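Local coordinates for insecticidal protein (Brevibacillus laterosporus, PDB 7ML9) that probably forms beta-barrel pores in gut cell membranes, as an insecticidal toxin active against the western corn rootworm, at residues Q29-D34 against R258-S263; L146-K151 against A221-I226; N89-T94 against Y171-S176; D34-D39 against E80-Q85. One frame throughout, in Å; residues are numbered along the deposited sequence.

In the fold
Interactions 1 and 4 lie on successive turns of helix 28-48, share Asp34, and join the helix to two different partners: strand 260-263 and the short 3-10 segment before strand 83-84. Interaction 2 sits beside interaction 1, their centres about 10 Å apart, and ties the end of strand 130-147 to strand 201-229. Interaction 3 sets strand 86-115, the neighbour of 201-229, against Tyr171 and Phe173 at the end of strand 165-172; it is partly buried, whereas the other three are buried. Interaction 2 is apolar and interaction 3 largely so, with a carbonyl oxygen at a ring edge; interaction 1 sets an aromatic ring against a helix that carries a sodium site, and interaction 4 crosses two arginines gathered round an acidic partner.

Interaction 1: residues Q29-D34 against R258-S263; sequences QERLRD and RNFQPS. With NA (sodium ion), chain F.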
loop_
_atom_site.group_PDB
_atom_site.type_symbol
_atom_site.label_atom_id
_atom_site.label_comp_id
_atom_site.label_asym_id
_atom_site.label_seq_id
_atom_site.Cartn_x
_atom_site.Cartn_y
_atom_site.Cartn_z
ATOM N N GLN A 29 2.851 -21.483 0.513
ATOM C CA GLN A 29 2.837 -22.894 0.908
ATOM C C GLN A 29 3.990 -23.670 0.275
ATOM O O GLN A 29 4.641 -24.483 0.948
ATOM C CB GLN A 29 1.502 -23.526 0.536
ATOM C CG GLN A 29 0.377 -23.102 1.446
ATOM C CD GLN A 29 -0.950 -23.611 0.949
ATOM O OE1 GLN A 29 -1.633 -22.952 0.163
ATOM N NE2 GLN A 29 -1.311 -24.805 1.386
ATOM N N GLU A 30 4.260 -23.437 -1.013
ATOM C CA GLU A 30 5.358 -24.141 -1.663
ATOM C C GLU A 30 6.705 -23.733 -1.078
ATOM O O GLU A 30 7.597 -24.579 -0.921
ATOM C CB GLU A 30 5.333 -23.915 -3.173
ATOM C CG GLU A 30 6.484 -24.615 -3.902
ATOM C CD GLU A 30 6.495 -26.148 -3.704
ATOM O OE1 GLU A 30 7.585 -26.757 -3.818
ATOM O OE2 GLU A 30 5.421 -26.750 -3.445
ATOM N N ARG A 31 6.868 -22.456 -0.706
ATOM C CA ARG A 31 8.126 -22.054 -0.076
ATOM C C ARG A 31 8.291 -22.673 1.309
ATOM O O ARG A 31 9.424 -22.991 1.707
ATOM C CB ARG A 31 8.234 -20.523 -0.003
ATOM C CG ARG A 31 8.389 -19.840 -1.358
ATOM C CD ARG A 31 9.550 -20.381 -2.211
ATOM N NE ARG A 31 10.859 -20.136 -1.594
ATOM C CZ ARG A 31 11.951 -20.857 -1.850
ATOM N NH1 ARG A 31 11.901 -21.868 -2.718
ATOM N NH2 ARG A 31 13.101 -20.566 -1.248
ATOM N N LEU A 32 7.196 -22.855 2.057
ATOM C CA LEU A 32 7.296 -23.559 3.338
ATOM C C LEU A 32 7.641 -25.028 3.132
ATOM O O LEU A 32 8.343 -25.625 3.958
ATOM C CB LEU A 32 5.996 -23.430 4.137
ATOM C CG LEU A 32 5.702 -21.994 4.628
ATOM C CD1 LEU A 32 4.372 -21.926 5.335
ATOM C CD2 LEU A 32 6.811 -21.509 5.566
ATOM N N ARG A 33 7.138 -25.633 2.055
ATOM C CA ARG A 33 7.552 -26.996 1.726
ATOM C C ARG A 33 9.037 -27.053 1.387
ATOM O O ARG A 33 9.734 -28.004 1.775
ATOM C CB ARG A 33 6.727 -27.535 0.566
ATOM C CG ARG A 33 5.243 -27.783 0.886
ATOM C CD ARG A 33 4.562 -28.252 -0.396
ATOM N NE ARG A 33 3.106 -28.236 -0.254
ATOM C CZ ARG A 33 2.263 -28.682 -1.176
ATOM N NH1 ARG A 33 2.724 -29.190 -2.313
ATOM N NH2 ARG A 33 0.954 -28.623 -0.957
ATOM N N ASP A 34 9.548 -26.049 0.668
ATOM C CA ASP A 34 10.980 -26.016 0.386
ATOM C C ASP A 34 11.778 -25.770 1.658
ATOM O O ASP A 34 12.880 -26.311 1.812
ATOM C CB ASP A 34 11.311 -24.957 -0.665
ATOM C CG ASP A 34 12.799 -24.925 -1.008
ATOM O OD1 ASP A 34 13.253 -25.745 -1.838
ATOM O OD2 ASP A 34 13.523 -24.089 -0.429
ATOM N N ARG A 258 14.345 -14.585 1.931
ATOM C CA ARG A 258 14.639 -13.197 2.287
ATOM C C ARG A 258 13.399 -12.430 2.733
ATOM O O ARG A 258 13.509 -11.475 3.504
ATOM C CB ARG A 258 15.296 -12.484 1.106
ATOM C CG ARG A 258 16.811 -12.646 1.086
ATOM C CD ARG A 258 17.440 -11.912 -0.091
ATOM N NE ARG A 258 17.455 -12.749 -1.285
ATOM C CZ ARG A 258 17.429 -12.284 -2.529
ATOM N NH1 ARG A 258 17.401 -10.977 -2.757
ATOM N NH2 ARG A 258 17.439 -13.133 -3.549
ATOM N N ASN A 259 12.212 -12.815 2.275
ATOM C CA ASN A 259 10.998 -12.104 2.657
ATOM C C ASN A 259 10.205 -12.845 3.729
ATOM O O ASN A 259 9.001 -12.605 3.879
ATOM C CB ASN A 259 10.130 -11.808 1.425
ATOM C CG ASN A 259 9.619 -13.059 0.732
ATOM O OD1 ASN A 259 10.305 -14.073 0.665
ATOM N ND2 ASN A 259 8.402 -12.977 0.191
ATOM N N PHE A 260 10.863 -13.718 4.496
ATOM C CA PHE A 260 10.268 -14.407 5.627
ATOM C C PHE A 260 11.010 -14.004 6.890
ATOM O O PHE A 260 12.221 -13.766 6.869
ATOM C CB PHE A 260 10.348 -15.943 5.495
ATOM C CG PHE A 260 9.490 -16.524 4.395
ATOM C CD1 PHE A 260 9.840 -16.357 3.067
ATOM C CD2 PHE A 260 8.355 -17.268 4.698
ATOM C CE1 PHE A 260 9.062 -16.908 2.052
ATOM C CE2 PHE A 260 7.577 -17.832 3.683
ATOM C CZ PHE A 260 7.931 -17.639 2.366
ATOM N N GLN A 261 10.277 -13.965 7.998
ATOM C CA GLN A 261 10.831 -13.609 9.279
ATOM C C GLN A 261 10.197 -14.514 10.328
ATOM O O GLN A 261 8.965 -14.667 10.335
ATOM C CB GLN A 261 10.509 -12.139 9.568
ATOM C CG GLN A 261 11.110 -11.540 10.796
ATOM C CD GLN A 261 10.701 -10.069 10.899
ATOM O OE1 GLN A 261 11.126 -9.243 10.093
ATOM N NE2 GLN A 261 9.858 -9.754 11.863
ATOM N N PRO A 262 10.979 -15.111 11.229
ATOM C CA PRO A 262 10.368 -15.923 12.286
ATOM C C PRO A 262 9.618 -15.062 13.289
ATOM O O PRO A 262 9.975 -13.911 13.555
ATOM C CB PRO A 262 11.562 -16.629 12.946
ATOM C CG PRO A 262 12.749 -15.807 12.598
ATOM C CD PRO A 262 12.452 -15.138 11.270
ATOM N N SER A 263 8.570 -15.646 13.860
ATOM C CA SER A 263 7.785 -14.956 14.880
ATOM C C SER A 263 7.296 -16.034 15.847
ATOM O O SER A 263 6.158 -16.507 15.765
ATOM C CB SER A 263 6.628 -14.162 14.270
ATOM O OG SER A 263 5.826 -13.570 15.277
HETATM NA NA NA F . 10.019 -25.354 -4.758
#
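Phe260 contributes most of the surface buried here, pushing its ring from strand 260-263 against the side of helix 28-48, where Arg31 and Leu32 receive it. The far end of the ring does the touching: CZ of Phe260 stands 3.7 Å from CB of Arg31, and CE2 of Phe260 is 4.2 Å from CD2 of Leu32. Both carbons approach the ring obliquely. CG of Phe260 is anti to its own carbonyl carbon (chi1 -68°), which helps to direct the ring across to the helix, while the strand backbone stays 9.8 Å away between CA of Phe260 and CA of Arg31.

Arg31 suits a border position. Its CB gives an apolar surface to the ring, and the chain then folds at chi2 and chi3 (-54° and -64°) to carry the guanidinium off to the carbonyl oxygen of Asp256, to which NH2 is hydrogen-bonded. Leu32 supplies only a branch methyl, from a buried place that suits its apolar side chain. On another side of the helix from the Phe260 contact, Glu30 OE1 binds a sodium ion at 3.0 Å, a site to which Asp34 also belongs. Leu246 of helix 242-252 and Val267 and Val269 of strand 266-289 also meet Phe260, making this a helix-on-sheet interface, about 22 Å from the chain's centre, in an elongated, mostly beta protein of the ETX/MTX2 family.

Interaction 2: residues L146-K151 against A221-I226; sequences LKLGVK and ANVGGI
Apolar side chains pack here between strand 201-229 and the end of strand 130-147 with the turn after it, both strands being neighbours of strand 266-289 in the main sheet. Leu146 near the end of strand 130-147 and Leu148 in the turn just past it meet Ala221 and Val223. Leu148 does most of the work with its two methyls. CD1 of Leu148 rests 3.9 Å from CB of Ala221, and CD2 of Leu148 lies 3.9 Å from CG1 of Val223, where the two branched side chains cross obliquely. The small CB of Ala221 faces both branches of the leucine, for CD2 of Leu148 is also only 4.1 Å from it. CG1 of Val223 stands anti to the carbonyl carbon (chi1 -51°), which brings that methyl to the leucine. Leu146, two residues earlier, reaches the same Ala221: its CD1 is 4.4 Å from CB of Ala221.

Alternation along strand 201-229 puts Ala221 and Val223 on the same face, while Asn222 between them points away and bonds to Asn89. Phe173, Val88 and Val28 close round Leu148, whose carbonyl oxygen takes a hydrogen bond from the hydroxyl of Tyr86. No hydrogen bond joins the segments: burial of methyl groups holds them, while the backbones bond to other neighbours, Leu146 to Phe173 and Ala221 to Val269.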
loop_
_atom_site.group_PDB
_atom_site.type_symbol
_atom_site.label_atom_id
_atom_site.label_comp_id
_atom_site.label_asym_id
_atom_site.label_seq_id
_atom_site.Cartn_x
_atom_site.Cartn_y
_atom_site.Cartn_z
ATOM N N LEU A 146 1.296 -12.254 -2.408
ATOM C CA LEU A 146 1.446 -13.427 -1.554
ATOM C C LEU A 146 0.313 -14.389 -1.886
ATOM O O LEU A 146 -0.866 -14.064 -1.686
ATOM C CB LEU A 146 1.444 -13.042 -0.070
ATOM C CG LEU A 146 2.546 -12.099 0.439
ATOM C CD1 LEU A 146 2.281 -11.643 1.877
ATOM C CD2 LEU A 146 3.912 -12.732 0.347
ATOM N N LYS A 147 0.664 -15.554 -2.426
ATOM C CA LYS A 147 -0.307 -16.618 -2.690
ATOM C C LYS A 147 -0.416 -17.462 -1.426
ATOM O O LYS A 147 0.485 -18.241 -1.107
ATOM C CB LYS A 147 0.118 -17.460 -3.885
ATOM C CG LYS A 147 -0.896 -18.541 -4.232
ATOM C CD LYS A 147 -0.627 -19.154 -5.594
ATOM C CE LYS A 147 -1.215 -20.555 -5.675
ATOM N NZ LYS A 147 -1.410 -20.992 -7.090
ATOM N N LEU A 148 -1.510 -17.289 -0.689
ATOM C CA LEU A 148 -1.661 -17.875 0.630
ATOM C C LEU A 148 -2.629 -19.046 0.667
ATOM O O LEU A 148 -2.766 -19.669 1.724
ATOM C CB LEU A 148 -2.105 -16.801 1.626
ATOM C CG LEU A 148 -1.028 -15.748 1.902
ATOM C CD1 LEU A 148 -1.660 -14.461 2.436
ATOM C CD2 LEU A 148 -0.004 -16.308 2.911
ATOM N N GLY A 149 -3.286 -19.371 -0.446
ATOM C CA GLY A 149 -4.243 -20.459 -0.479
ATOM C C GLY A 149 -5.646 -20.073 -0.072
ATOM O O GLY A 149 -6.529 -20.941 -0.021
ATOM N N VAL A 150 -5.872 -18.795 0.223
ATOM C CA VAL A 150 -7.169 -18.267 0.619
ATOM C C VAL A 150 -7.145 -16.781 0.293
ATOM O O VAL A 150 -6.095 -16.130 0.369
ATOM C CB VAL A 150 -7.461 -18.534 2.118
ATOM C CG1 VAL A 150 -6.337 -17.995 3.007
ATOM C CG2 VAL A 150 -8.788 -17.944 2.531
ATOM N N LYS A 151 -8.296 -16.248 -0.113
ATOM C CA LYS A 151 -8.367 -14.822 -0.402
ATOM C C LYS A 151 -7.999 -14.031 0.845
ATOM O O LYS A 151 -8.551 -14.248 1.928
ATOM C CB LYS A 151 -9.764 -14.435 -0.898
ATOM C CG LYS A 151 -9.851 -12.979 -1.368
ATOM C CD LYS A 151 -11.220 -12.378 -1.102
ATOM C CE LYS A 151 -11.281 -10.922 -1.534
ATOM N NZ LYS A 151 -12.503 -10.272 -0.962
ATOM N N ALA A 221 1.722 -11.222 6.134
ATOM C CA ALA A 221 0.841 -12.265 6.633
ATOM C C ALA A 221 1.610 -13.073 7.666
ATOM O O ALA A 221 2.787 -13.393 7.459
ATOM C CB ALA A 221 0.332 -13.153 5.490
ATOM N N ASN A 222 0.959 -13.369 8.783
ATOM C CA ASN A 222 1.503 -14.246 9.809
ATOM C C ASN A 222 0.894 -15.620 9.574
ATOM O O ASN A 222 -0.337 -15.761 9.595
ATOM C CB ASN A 222 1.170 -13.711 11.202
ATOM C CG ASN A 222 1.714 -14.585 12.327
ATOM O OD1 ASN A 222 1.439 -15.784 12.402
ATOM N ND2 ASN A 222 2.471 -13.971 13.225
ATOM N N VAL A 223 1.740 -16.621 9.313
ATOM C CA VAL A 223 1.256 -17.956 8.973
ATOM C C VAL A 223 1.880 -18.986 9.909
ATOM O O VAL A 223 3.024 -18.844 10.351
ATOM C CB VAL A 223 1.529 -18.328 7.495
ATOM C CG1 VAL A 223 1.031 -17.231 6.550
ATOM C CG2 VAL A 223 2.987 -18.560 7.262
ATOM N N GLY A 224 1.109 -20.035 10.203
ATOM C CA GLY A 224 1.535 -21.093 11.091
ATOM C C GLY A 224 1.675 -22.409 10.338
ATOM O O GLY A 224 1.246 -22.545 9.195
ATOM N N GLY A 225 2.331 -23.369 10.981
ATOM C CA GLY A 225 2.525 -24.657 10.339
ATOM C C GLY A 225 3.625 -25.461 10.996
ATOM O O GLY A 225 4.385 -24.961 11.831
ATOM N N ILE A 226 3.687 -26.733 10.589
ATOM C CA ILE A 226 4.638 -27.726 11.088
ATOM C C ILE A 226 5.368 -28.307 9.887
ATOM O O ILE A 226 4.723 -28.809 8.958
ATOM C CB ILE A 226 3.933 -28.863 11.858
ATOM C CG1 ILE A 226 3.100 -28.341 13.028
ATOM C CG2 ILE A 226 4.961 -29.905 12.332
ATOM C CD1 ILE A 226 3.921 -27.615 14.076
#

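Interaction 3: residues N89-T94 against Y171-S176; sequences NNAWAT and YNFQNS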
loop_
_atom_site.group_PDB
_atom_site.type_symbol
_atom_site.label_atom_id
_atom_site.label_comp_id
_atom_site.label_asym_id
_atom_site.label_seq_id
_atom_site.Cartn_x
_atom_site.Cartn_y
_atom_site.Cartn_z
ATOM N N ASN A 89 -2.799 -16.710 10.029
ATOM C CA ASN A 89 -3.243 -16.239 11.341
ATOM C C ASN A 89 -3.684 -14.781 11.332
ATOM O O ASN A 89 -4.647 -14.423 12.017
ATOM C CB ASN A 89 -2.128 -16.396 12.373
ATOM C CG ASN A 89 -1.649 -17.821 12.493
ATOM O OD1 ASN A 89 -2.457 -18.733 12.625
ATOM N ND2 ASN A 89 -0.332 -18.019 12.450
ATOM N N ASN A 90 -2.966 -13.933 10.602
ATOM C CA ASN A 90 -3.332 -12.536 10.488
ATOM C C ASN A 90 -2.689 -11.964 9.237
ATOM O O ASN A 90 -1.718 -12.496 8.697
ATOM C CB ASN A 90 -2.921 -11.734 11.725
ATOM C CG ASN A 90 -3.645 -10.406 11.821
ATOM O OD1 ASN A 90 -4.748 -10.248 11.295
ATOM N ND2 ASN A 90 -3.020 -9.438 12.481
ATOM N N ALA A 91 -3.289 -10.881 8.750
ATOM C CA ALA A 91 -2.736 -10.189 7.595
ATOM C C ALA A 91 -2.968 -8.695 7.776
ATOM O O ALA A 91 -4.016 -8.286 8.279
ATOM C CB ALA A 91 -3.358 -10.683 6.292
ATOM N N TRP A 92 -1.982 -7.890 7.390
ATOM C CA TRP A 92 -2.063 -6.450 7.600
ATOM C C TRP A 92 -1.191 -5.751 6.566
ATOM O O TRP A 92 -0.411 -6.382 5.848
ATOM C CB TRP A 92 -1.676 -6.067 9.039
ATOM C CG TRP A 92 -0.224 -6.244 9.425
ATOM C CD1 TRP A 92 0.734 -5.267 9.491
ATOM C CD2 TRP A 92 0.419 -7.461 9.850
ATOM N NE1 TRP A 92 1.934 -5.801 9.913
ATOM C CE2 TRP A 92 1.766 -7.144 10.140
ATOM C CE3 TRP A 92 -0.014 -8.783 10.005
ATOM C CZ2 TRP A 92 2.689 -8.106 10.566
ATOM C CZ3 TRP A 92 0.901 -9.735 10.430
ATOM C CH2 TRP A 92 2.236 -9.392 10.701
ATOM N N ALA A 93 -1.340 -4.431 6.483
ATOM C CA ALA A 93 -0.595 -3.644 5.511
ATOM C C ALA A 93 -0.255 -2.308 6.138
ATOM O O ALA A 93 -1.080 -1.720 6.845
ATOM C CB ALA A 93 -1.385 -3.454 4.215
ATOM N N THR A 94 0.975 -1.861 5.932
ATOM C CA THR A 94 1.456 -0.644 6.561
ATOM C C THR A 94 2.127 0.232 5.517
ATOM O O THR A 94 2.664 -0.252 4.514
ATOM C CB THR A 94 2.434 -0.925 7.721
ATOM O OG1 THR A 94 3.676 -1.417 7.206
ATOM C CG2 THR A 94 1.850 -1.951 8.669
ATOM N N TYR A 171 -5.851 -3.696 -0.037
ATOM C CA TYR A 171 -5.062 -4.539 -0.917
ATOM C C TYR A 171 -5.638 -5.945 -0.941
ATOM O O TYR A 171 -6.021 -6.484 0.100
ATOM C CB TYR A 171 -3.605 -4.610 -0.447
ATOM C CG TYR A 171 -2.818 -3.377 -0.765
ATOM C CD1 TYR A 171 -2.191 -3.232 -1.987
ATOM C CD2 TYR A 171 -2.721 -2.349 0.155
ATOM C CE1 TYR A 171 -1.476 -2.093 -2.282
ATOM C CE2 TYR A 171 -2.012 -1.210 -0.131
ATOM C CZ TYR A 171 -1.397 -1.087 -1.347
ATOM O OH TYR A 171 -0.683 0.052 -1.634
ATOM N N ASN A 172 -5.704 -6.525 -2.130
ATOM C CA ASN A 172 -5.841 -7.965 -2.282
ATOM C C ASN A 172 -4.449 -8.534 -2.532
ATOM O O ASN A 172 -3.751 -8.091 -3.450
ATOM C CB ASN A 172 -6.792 -8.323 -3.425
ATOM C CG ASN A 172 -7.103 -9.809 -3.480
ATOM O OD1 ASN A 172 -6.197 -10.646 -3.462
ATOM N ND2 ASN A 172 -8.390 -10.144 -3.529
ATOM N N PHE A 173 -4.060 -9.525 -1.723
ATOM C CA PHE A 173 -2.675 -9.990 -1.713
ATOM C C PHE A 173 -2.288 -10.762 -2.967
ATOM O O PHE A 173 -1.100 -11.045 -3.146
ATOM C CB PHE A 173 -2.415 -10.846 -0.469
ATOM C CG PHE A 173 -2.198 -10.050 0.803
ATOM C CD1 PHE A 173 -2.737 -8.778 0.969
ATOM C CD2 PHE A 173 -1.449 -10.582 1.838
ATOM C CE1 PHE A 173 -2.534 -8.055 2.146
ATOM C CE2 PHE A 173 -1.236 -9.872 3.014
ATOM C CZ PHE A 173 -1.778 -8.599 3.171
ATOM N N GLN A 174 -3.222 -11.109 -3.847
ATOM C CA GLN A 174 -2.824 -11.822 -5.055
ATOM C C GLN A 174 -2.014 -10.914 -5.971
ATOM O O GLN A 174 -2.352 -9.738 -6.161
ATOM C CB GLN A 174 -4.042 -12.361 -5.804
ATOM C CG GLN A 174 -3.692 -13.044 -7.132
ATOM C CD GLN A 174 -4.918 -13.401 -7.971
ATOM O OE1 GLN A 174 -5.919 -13.906 -7.454
ATOM N NE2 GLN A 174 -4.836 -13.144 -9.274
ATOM N N ASN A 175 -0.934 -11.467 -6.537
ATOM C CA ASN A 175 -0.095 -10.728 -7.477
ATOM C C ASN A 175 -0.935 -10.052 -8.557
ATOM O O ASN A 175 -1.862 -10.650 -9.111
ATOM C CB ASN A 175 0.914 -11.672 -8.135
ATOM C CG ASN A 175 1.864 -10.955 -9.079
ATOM O OD1 ASN A 175 2.137 -9.761 -8.925
ATOM N ND2 ASN A 175 2.378 -11.688 -10.063
ATOM N N SER A 176 -0.602 -8.791 -8.844
ATOM C CA SER A 176 -1.182 -7.979 -9.913
ATOM C C SER A 176 -2.613 -7.550 -9.641
ATOM O O SER A 176 -3.273 -7.026 -10.550
ATOM C CB SER A 176 -1.121 -8.696 -11.268
ATOM O OG SER A 176 0.225 -8.874 -11.660
#
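The Phe173 ring is the flat group at the centre, with its outer end resting against strand 86-115 at Ala91 and Trp92. The backbone oxygen of Trp92 lies at the ring's edge near its plane, 3.7 Å from CZ of Phe173, where the slightly positive ring hydrogens would suit a carbonyl oxygen. Ala91 comes to the same ring obliquely, its CB 4.0 Å from CE2 of Phe173. Two residues along, Tyr171 meets CB of Ala93 at CD2, also obliquely, over a looser 4.4 Å. The third flat group belongs to Trp92, which leaves the strand on the side away from these rings; its indole stacks with Tyr220 and has CG2 of Thr94 at its edge.

Alanine is apt at 91 and 93: both turn toward the rings of Tyr171 and Phe173, and a short side chain lets them come close. For Phe173, CG anti to its carbonyl carbon (chi1 -79°) directs the ring across to Ala91. Just past strand 165-172 the chain bends in an Asx turn, OD1 of Asn172 accepting from N of Gln174 at 3.0 Å, nearly straight at 173° and in the carbonyl plane.

At the other end, Asn89 and Asn90 face Asn222 in a classic beta bulge. Strands 153-160 and 165-172 form a separate antiparallel pair, and Ala154 and Met156 also meet Ala93. Here a hairpin lies against a long strand of the main sheet, consistent with the tucked hairpin that aerolysin-type relatives deploy in building the pore.

Interaction 4: residues D34-D39 against E80-Q85; sequences DLARED and ERRISQ. With EDO (1,2-ethanediol), chain H.
Van der Waals packing comes first: Ala36, on helix 28-48, sets its CB 4.0 Å from CD of Arg82 and 3.9 Å from O of Arg82. The small side chain lets the helix draw close to the 3-10 segment 80-82, so that CA of Ala36 and CA of Arg82 are 6.3 Å apart.

A second contact joins the two arginines. CG of Arg37 sits over one face of the Arg82 guanidinium, toward its rim, 3.6 Å from NE of Arg82. The Arg37 chain is extended from CG to NE, whereas that of Arg82 bends at chi2 (-72°), and the two cross at about a right angle with guanidinium planes 85° apart.

Acids outside the two segments pair with both arginines. NE of Arg37 and NE of Arg82 both form salt bridges to OD1 of Asp56, while NH1 of Arg82 also reaches Glu40, and NH1 of Arg37 bonds to Glu30 of the sodium site. Asp39, two residues on from Arg37, pairs with Arg229 and Lys248, and its OD2 holds a 1,2-ethanediol, probably from crystallisation, through O1 at 2.6 Å.

The 4.0 Å approach of NE of Arg37 to NE of Arg82 is therefore bought by a shared carboxylate, which probably offsets their like charges and fixes both side chains.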
loop_
_atom_site.group_PDB
_atom_site.type_symbol
_atom_site.label_atom_id
_atom_site.label_comp_id
_atom_site.label_asym_id
_atom_site.label_seq_id
_atom_site.Cartn_x
_atom_site.Cartn_y
_atom_site.Cartn_z
ATOM N N ASP A 34 9.548 -26.049 0.668
ATOM C CA ASP A 34 10.980 -26.016 0.386
ATOM C C ASP A 34 11.778 -25.770 1.658
ATOM O O ASP A 34 12.880 -26.311 1.812
ATOM C CB ASP A 34 11.311 -24.957 -0.665
ATOM C CG ASP A 34 12.799 -24.925 -1.008
ATOM O OD1 ASP A 34 13.253 -25.745 -1.838
ATOM O OD2 ASP A 34 13.523 -24.089 -0.429
ATOM N N LEU A 35 11.237 -24.965 2.579
ATOM C CA LEU A 35 11.879 -24.789 3.879
ATOM C C LEU A 35 12.104 -26.137 4.573
ATOM O O LEU A 35 13.184 -26.393 5.131
ATOM C CB LEU A 35 11.024 -23.873 4.756
ATOM C CG LEU A 35 11.537 -23.556 6.155
ATOM C CD1 LEU A 35 12.823 -22.742 6.031
ATOM C CD2 LEU A 35 10.459 -22.783 6.960
ATOM N N ALA A 36 11.079 -27.005 4.576
ATOM C CA ALA A 36 11.254 -28.341 5.162
ATOM C C ALA A 36 12.323 -29.137 4.416
ATOM O O ALA A 36 13.169 -29.790 5.041
ATOM C CB ALA A 36 9.922 -29.110 5.181
ATOM N N ARG A 37 12.311 -29.088 3.081
ATOM C CA ARG A 37 13.326 -29.792 2.300
ATOM C C ARG A 37 14.731 -29.253 2.576
ATOM O O ARG A 37 15.703 -30.018 2.559
ATOM C CB ARG A 37 13.006 -29.696 0.805
ATOM C CG ARG A 37 11.667 -30.356 0.411
ATOM C CD ARG A 37 11.285 -30.040 -1.029
ATOM N NE ARG A 37 9.955 -30.567 -1.318
ATOM C CZ ARG A 37 8.949 -29.857 -1.824
ATOM N NH1 ARG A 37 9.119 -28.568 -2.130
ATOM N NH2 ARG A 37 7.773 -30.448 -2.038
ATOM N N GLU A 38 14.867 -27.941 2.809
ATOM C CA GLU A 38 16.190 -27.369 3.086
ATOM C C GLU A 38 16.750 -27.903 4.392
ATOM O O GLU A 38 17.916 -28.302 4.462
ATOM C CB GLU A 38 16.132 -25.834 3.146
ATOM C CG GLU A 38 15.676 -25.180 1.879
ATOM C CD GLU A 38 16.794 -25.002 0.876
ATOM O OE1 GLU A 38 17.953 -25.334 1.212
ATOM O OE2 GLU A 38 16.513 -24.517 -0.243
ATOM N N ASP A 39 15.931 -27.902 5.446
ATOM C CA ASP A 39 16.376 -28.406 6.740
ATOM C C ASP A 39 16.754 -29.879 6.646
ATOM O O ASP A 39 17.784 -30.302 7.183
ATOM C CB ASP A 39 15.273 -28.197 7.773
ATOM C CG ASP A 39 15.692 -28.595 9.188
ATOM O OD1 ASP A 39 16.899 -28.608 9.514
ATOM O OD2 ASP A 39 14.793 -28.871 9.993
ATOM N N GLU A 80 2.556 -32.406 -0.450
ATOM C CA GLU A 80 1.691 -31.701 0.493
ATOM C C GLU A 80 2.005 -32.038 1.950
ATOM O O GLU A 80 1.801 -31.202 2.839
ATOM C CB GLU A 80 0.235 -32.046 0.168
ATOM C CG GLU A 80 -0.810 -31.420 1.057
ATOM C CD GLU A 80 -2.184 -32.064 0.835
ATOM O OE1 GLU A 80 -2.746 -31.908 -0.276
ATOM O OE2 GLU A 80 -2.690 -32.725 1.766
ATOM N N ARG A 81 2.500 -33.244 2.226
ATOM C CA ARG A 81 2.760 -33.618 3.613
ATOM C C ARG A 81 4.070 -33.055 4.170
ATOM O O ARG A 81 4.406 -33.366 5.320
ATOM C CB ARG A 81 2.730 -35.138 3.764
ATOM C CG ARG A 81 1.269 -35.653 3.755
ATOM C CD ARG A 81 1.166 -37.147 3.795
ATOM N NE ARG A 81 1.554 -37.766 5.058
ATOM C CZ ARG A 81 0.772 -37.936 6.125
ATOM N NH1 ARG A 81 1.242 -38.572 7.190
ATOM N NH2 ARG A 81 -0.473 -37.473 6.151
ATOM N N ARG A 82 4.779 -32.204 3.426
ATOM C CA ARG A 82 5.897 -31.465 4.019
ATOM C C ARG A 82 5.432 -30.464 5.066
ATOM O O ARG A 82 6.228 -30.054 5.922
ATOM C CB ARG A 82 6.676 -30.731 2.926
ATOM C CG ARG A 82 7.509 -31.603 2.011
ATOM C CD ARG A 82 8.722 -32.140 2.780
ATOM N NE ARG A 82 9.619 -32.910 1.919
ATOM C CZ ARG A 82 10.692 -33.554 2.373
ATOM N NH1 ARG A 82 10.988 -33.522 3.672
ATOM N NH2 ARG A 82 11.473 -34.219 1.533
ATOM N N ILE A 83 4.172 -30.026 5.009
ATOM C CA ILE A 83 3.646 -29.045 5.953
ATOM C C ILE A 83 2.285 -29.502 6.462
ATOM O O ILE A 83 1.444 -29.955 5.685
ATOM C CB ILE A 83 3.524 -27.649 5.306
ATOM C CG1 ILE A 83 4.914 -27.128 4.907
ATOM C CG2 ILE A 83 2.844 -26.681 6.274
ATOM C CD1 ILE A 83 5.761 -26.723 6.100
ATOM N N SER A 84 2.069 -29.399 7.760
ATOM C CA SER A 84 0.747 -29.649 8.313
ATOM C C SER A 84 0.381 -28.477 9.198
ATOM O O SER A 84 1.242 -27.697 9.606
ATOM C CB SER A 84 0.684 -30.968 9.105
ATOM O OG SER A 84 1.435 -30.867 10.309
ATOM N N GLN A 85 -0.918 -28.369 9.495
ATOM C CA GLN A 85 -1.463 -27.298 10.317
ATOM C C GLN A 85 -1.167 -25.922 9.722
ATOM O O GLN A 85 -0.962 -24.952 10.456
ATOM C CB GLN A 85 -0.951 -27.375 11.758
ATOM C CG GLN A 85 -1.594 -28.471 12.594
ATOM C CD GLN A 85 -0.839 -28.714 13.884
ATOM O OE1 GLN A 85 -0.679 -27.807 14.706
ATOM N NE2 GLN A 85 -0.367 -29.938 14.071
HETATM C C1 EDO H . 15.207 -28.798 13.578
HETATM O O1 EDO H . 15.900 -28.981 12.335
HETATM C C2 EDO H . 15.004 -27.313 13.849
HETATM O O2 EDO H . 14.850 -27.137 15.260
#